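Local coordinates for protein RNA-dependent RNA polymerase (Qualyub virus, PDB 6DX1) that probably acts as a viral ovarian tumor (OTU) domain cysteine protease that removes ubiquitin from proteins, as a domain of the viral RNA polymerase protein, at residues C41-V46 with E95-G100. Numbering follows the deposited sequence.
Sequences CFFRAV and EGYWGG
G99 lies against the rings of F42 and F43, two neighbours in the first turn of helix 41-51. This is the tight part of the contact. F42 CB lies 3.7 Å from G99 C, and F43 CE2 lies 3.6 Å from G99 CA. CG of F42 is anti to its backbone N (chi1 170°), which lays the ring along the backbone of G99 and G100. One face takes G100 N near its rim and also looks toward G100 O, 3.8 Å from F42 CE1. The opposite face takes V46 CG2, so the ring is held between its own helix and the loop. The bare backbone of G99 fits closely against both phenylalanine side chains. E103 helps place the loop, because its carboxylate accepts hydrogen bonds from G100 N and Y97 OH.

No direct hydrogen bond crosses the contact. One water bridges instead, accepting from F42 N at 3.0 Å and from G99 N at 2.9 Å. It thus serves an amide of the first helical turn and a loop amide together.

Toward W98 the packing is looser. C41 SG comes no nearer than 4.2 Å to W98 CZ3 and sits obliquely to the six-membered ring, 58° off its normal. W98 lies on the solvent side. Y97 and F43 meet edge to edge, with F43 CZ 4.3 Å from Y97 CE2.

The contact joins the start of helix 41-51 to the loop leading into helix 101-111, with G100 as that helix's N-cap. C41 probably corresponds to the nucleophile of OTU cysteine proteases. The arrangement, a cysteine at a helix start beside a Trp-Gly-Gly loop, is consistent with the active-site cleft of the OTU fold.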
ATOM      1  N   CYS A  41      -7.182  -7.708  -3.056  1.00 17.91           N
ATOM      2  CA  CYS A  41      -5.771  -7.932  -3.371  1.00 18.07           C
ATOM      3  C   CYS A  41      -4.827  -7.021  -2.573  1.00 17.25           C
ATOM      4  O   CYS A  41      -3.727  -7.452  -2.208  1.00 17.23           O
ATOM      5  CB  CYS A  41      -5.541  -7.754  -4.874  1.00 18.18           C
ATOM      6  SG  CYS A  41      -6.086  -6.155  -5.502  1.00 19.74           S
ATOM      7  N   PHE A  42      -5.211  -5.759  -2.321  1.00 17.42           N
ATOM      8  CA  PHE A  42      -4.350  -4.894  -1.505  1.00 16.57           C
ATOM      9  C   PHE A  42      -4.091  -5.524  -0.135  1.00 16.45           C
ATOM     10  O   PHE A  42      -2.941  -5.656   0.307  1.00 15.85           O
ATOM     11  CB  PHE A  42      -4.977  -3.500  -1.326  1.00 16.97           C
ATOM     12  CG  PHE A  42      -4.252  -2.661  -0.302  1.00 17.39           C
ATOM     13  CD1 PHE A  42      -3.178  -1.868  -0.677  1.00 20.34           C
ATOM     14  CD2 PHE A  42      -4.600  -2.718   1.034  1.00 16.45           C
ATOM     15  CE1 PHE A  42      -2.477  -1.126   0.265  1.00 20.73           C
ATOM     16  CE2 PHE A  42      -3.891  -1.994   1.987  1.00 18.44           C
ATOM     17  CZ  PHE A  42      -2.829  -1.190   1.600  1.00 18.85           C
ATOM     18  N   PHE A  43      -5.164  -5.941   0.537  1.00 17.48           N
ATOM     19  CA  PHE A  43      -5.039  -6.551   1.855  1.00 17.33           C
ATOM     20  C   PHE A  43      -4.337  -7.901   1.790  1.00 16.64           C
ATOM     21  O   PHE A  43      -3.662  -8.298   2.754  1.00 17.18           O
ATOM     22  CB  PHE A  43      -6.434  -6.694   2.467  1.00 17.72           C
ATOM     23  CG  PHE A  43      -7.138  -5.377   2.650  1.00 17.47           C
ATOM     24  CD1 PHE A  43      -6.721  -4.498   3.644  1.00 18.77           C
ATOM     25  CD2 PHE A  43      -8.199  -5.014   1.829  1.00 18.56           C
ATOM     26  CE1 PHE A  43      -7.361  -3.282   3.826  1.00 20.14           C
ATOM     27  CE2 PHE A  43      -8.847  -3.797   2.000  1.00 21.34           C
ATOM     28  CZ  PHE A  43      -8.428  -2.925   3.002  1.00 20.43           C
ATOM     29  N   ARG A  44      -4.508  -8.628   0.681  1.00 15.74           N
ATOM     30  CA  ARG A  44      -3.802  -9.891   0.500  1.00 15.25           C
ATOM     31  C   ARG A  44      -2.298  -9.670   0.406  1.00 16.34           C
ATOM     32  O   ARG A  44      -1.509 -10.458   0.944  1.00 16.95           O
ATOM     33  CB  ARG A  44      -4.302 -10.593  -0.765  1.00 17.30           C
ATOM     34  CG  ARG A  44      -5.713 -11.116  -0.652  1.00 18.20           C
ATOM     35  CD  ARG A  44      -6.217 -11.636  -1.993  1.00 19.03           C
ATOM     36  NE  ARG A  44      -7.570 -12.145  -1.797  1.00 20.00           N
ATOM     37  CZ  ARG A  44      -7.831 -13.307  -1.207  1.00 19.71           C
ATOM     38  NH1 ARG A  44      -6.831 -14.098  -0.811  1.00 18.68           N
ATOM     39  NH2 ARG A  44      -9.084 -13.689  -1.031  1.00 20.78           N
ATOM     40  N   ALA A  45      -1.884  -8.606  -0.285  1.00 15.69           N
ATOM     41  CA  ALA A  45      -0.464  -8.314  -0.414  1.00 16.69           C
ATOM     42  C   ALA A  45       0.130  -7.943   0.937  1.00 18.00           C
ATOM     43  O   ALA A  45       1.213  -8.417   1.296  1.00 17.30           O
ATOM     44  CB  ALA A  45      -0.253  -7.188  -1.437  1.00 16.14           C
ATOM     45  N   VAL A  46      -0.568  -7.100   1.704  1.00 17.30           N
ATOM     46  CA  VAL A  46      -0.059  -6.735   3.024  1.00 16.35           C
ATOM     47  C   VAL A  46      -0.056  -7.947   3.943  1.00 18.96           C
ATOM     48  O   VAL A  46       0.877  -8.142   4.737  1.00 18.19           O
ATOM     49  CB  VAL A  46      -0.868  -5.567   3.613  1.00 18.10           C
ATOM     50  CG1 VAL A  46      -0.372  -5.242   5.033  1.00 17.73           C
ATOM     51  CG2 VAL A  46      -0.754  -4.340   2.691  1.00 19.45           C
ATOM     52  N   GLU A  95     -19.188  -5.678   0.937  1.00 41.09           N
ATOM     53  CA  GLU A  95     -18.838  -6.466  -0.229  1.00 43.21           C
ATOM     54  C   GLU A  95     -18.499  -5.519  -1.367  1.00 40.09           C
ATOM     55  O   GLU A  95     -19.260  -4.591  -1.664  1.00 47.01           O
ATOM     56  CB  GLU A  95     -20.006  -7.377  -0.617  1.00 46.62           C
ATOM     57  CG  GLU A  95     -20.915  -7.761   0.554  1.00 51.77           C
ATOM     58  CD  GLU A  95     -22.162  -8.536   0.130  1.00 52.49           C
ATOM     59  OE1 GLU A  95     -22.654  -8.318  -1.004  1.00 54.86           O
ATOM     60  OE2 GLU A  95     -22.654  -9.359   0.935  1.00 51.50           O
ATOM     61  N   GLY A  96     -17.344  -5.726  -1.982  1.00 38.26           N
ATOM     62  CA  GLY A  96     -16.947  -4.880  -3.082  1.00 35.53           C
ATOM     63  C   GLY A  96     -16.053  -3.714  -2.715  1.00 33.44           C
ATOM     64  O   GLY A  96     -15.724  -2.915  -3.599  1.00 29.89           O
ATOM     65  N   TYR A  97     -15.661  -3.580  -1.452  1.00 31.86           N
ATOM     66  CA  TYR A  97     -14.676  -2.568  -1.084  1.00 28.61           C
ATOM     67  C   TYR A  97     -13.293  -2.976  -1.591  1.00 24.68           C
ATOM     68  O   TYR A  97     -12.897  -4.135  -1.472  1.00 27.74           O
ATOM     69  CB  TYR A  97     -14.651  -2.384   0.437  1.00 27.12           C
ATOM     70  CG  TYR A  97     -13.762  -1.254   0.895  1.00 25.79           C
ATOM     71  CD1 TYR A  97     -14.199   0.061   0.819  1.00 24.84           C
ATOM     72  CD2 TYR A  97     -12.485  -1.499   1.400  1.00 23.02           C
ATOM     73  CE1 TYR A  97     -13.398   1.107   1.231  1.00 27.06           C
ATOM     74  CE2 TYR A  97     -11.674  -0.451   1.809  1.00 24.03           C
ATOM     75  CZ  TYR A  97     -12.133   0.841   1.721  1.00 25.00           C
ATOM     76  OH  TYR A  97     -11.338   1.890   2.128  1.00 25.98           O
ATOM     77  N   TRP A  98     -12.565  -2.015  -2.166  1.00 23.80           N
ATOM     78  CA  TRP A  98     -11.210  -2.227  -2.678  1.00 21.90           C
ATOM     79  C   TRP A  98     -10.225  -1.403  -1.862  1.00 23.25           C
ATOM     80  O   TRP A  98     -10.412  -0.191  -1.709  1.00 23.77           O
ATOM     81  CB  TRP A  98     -11.089  -1.819  -4.150  1.00 24.80           C
ATOM     82  CG  TRP A  98     -11.717  -2.760  -5.110  1.00 30.11           C
ATOM     83  CD1 TRP A  98     -13.054  -3.023  -5.240  1.00 32.07           C
ATOM     84  CD2 TRP A  98     -11.050  -3.560  -6.103  1.00 22.81           C
ATOM     85  NE1 TRP A  98     -13.260  -3.944  -6.243  1.00 32.01           N
ATOM     86  CE2 TRP A  98     -12.050  -4.291  -6.785  1.00 23.79           C
ATOM     87  CE3 TRP A  98      -9.709  -3.738  -6.477  1.00 22.54           C
ATOM     88  CZ2 TRP A  98     -11.753  -5.177  -7.815  1.00 24.62           C
ATOM     89  CZ3 TRP A  98      -9.415  -4.628  -7.506  1.00 22.85           C
ATOM     90  CH2 TRP A  98     -10.437  -5.335  -8.160  1.00 23.91           C
ATOM     91  N   GLY A  99      -9.173  -2.054  -1.356  1.00 21.70           N
ATOM     92  CA  GLY A  99      -8.161  -1.338  -0.605  1.00 20.99           C
ATOM     93  C   GLY A  99      -7.224  -0.546  -1.497  1.00 20.75           C
ATOM     94  O   GLY A  99      -7.113  -0.766  -2.703  1.00 25.97           O
ATOM     95  N   GLY A 100      -6.534   0.415  -0.891  1.00 19.61           N
ATOM     96  CA  GLY A 100      -5.613   1.236  -1.650  1.00 23.99           C
ATOM     97  C   GLY A 100      -4.974   2.340  -0.837  1.00 22.72           C
ATOM     98  O   GLY A 100      -4.517   2.093   0.282  1.00 20.21           O
TER
HETATM   99  O   HOH W   1      -7.826  -4.387  -2.512  1.00 21.00           O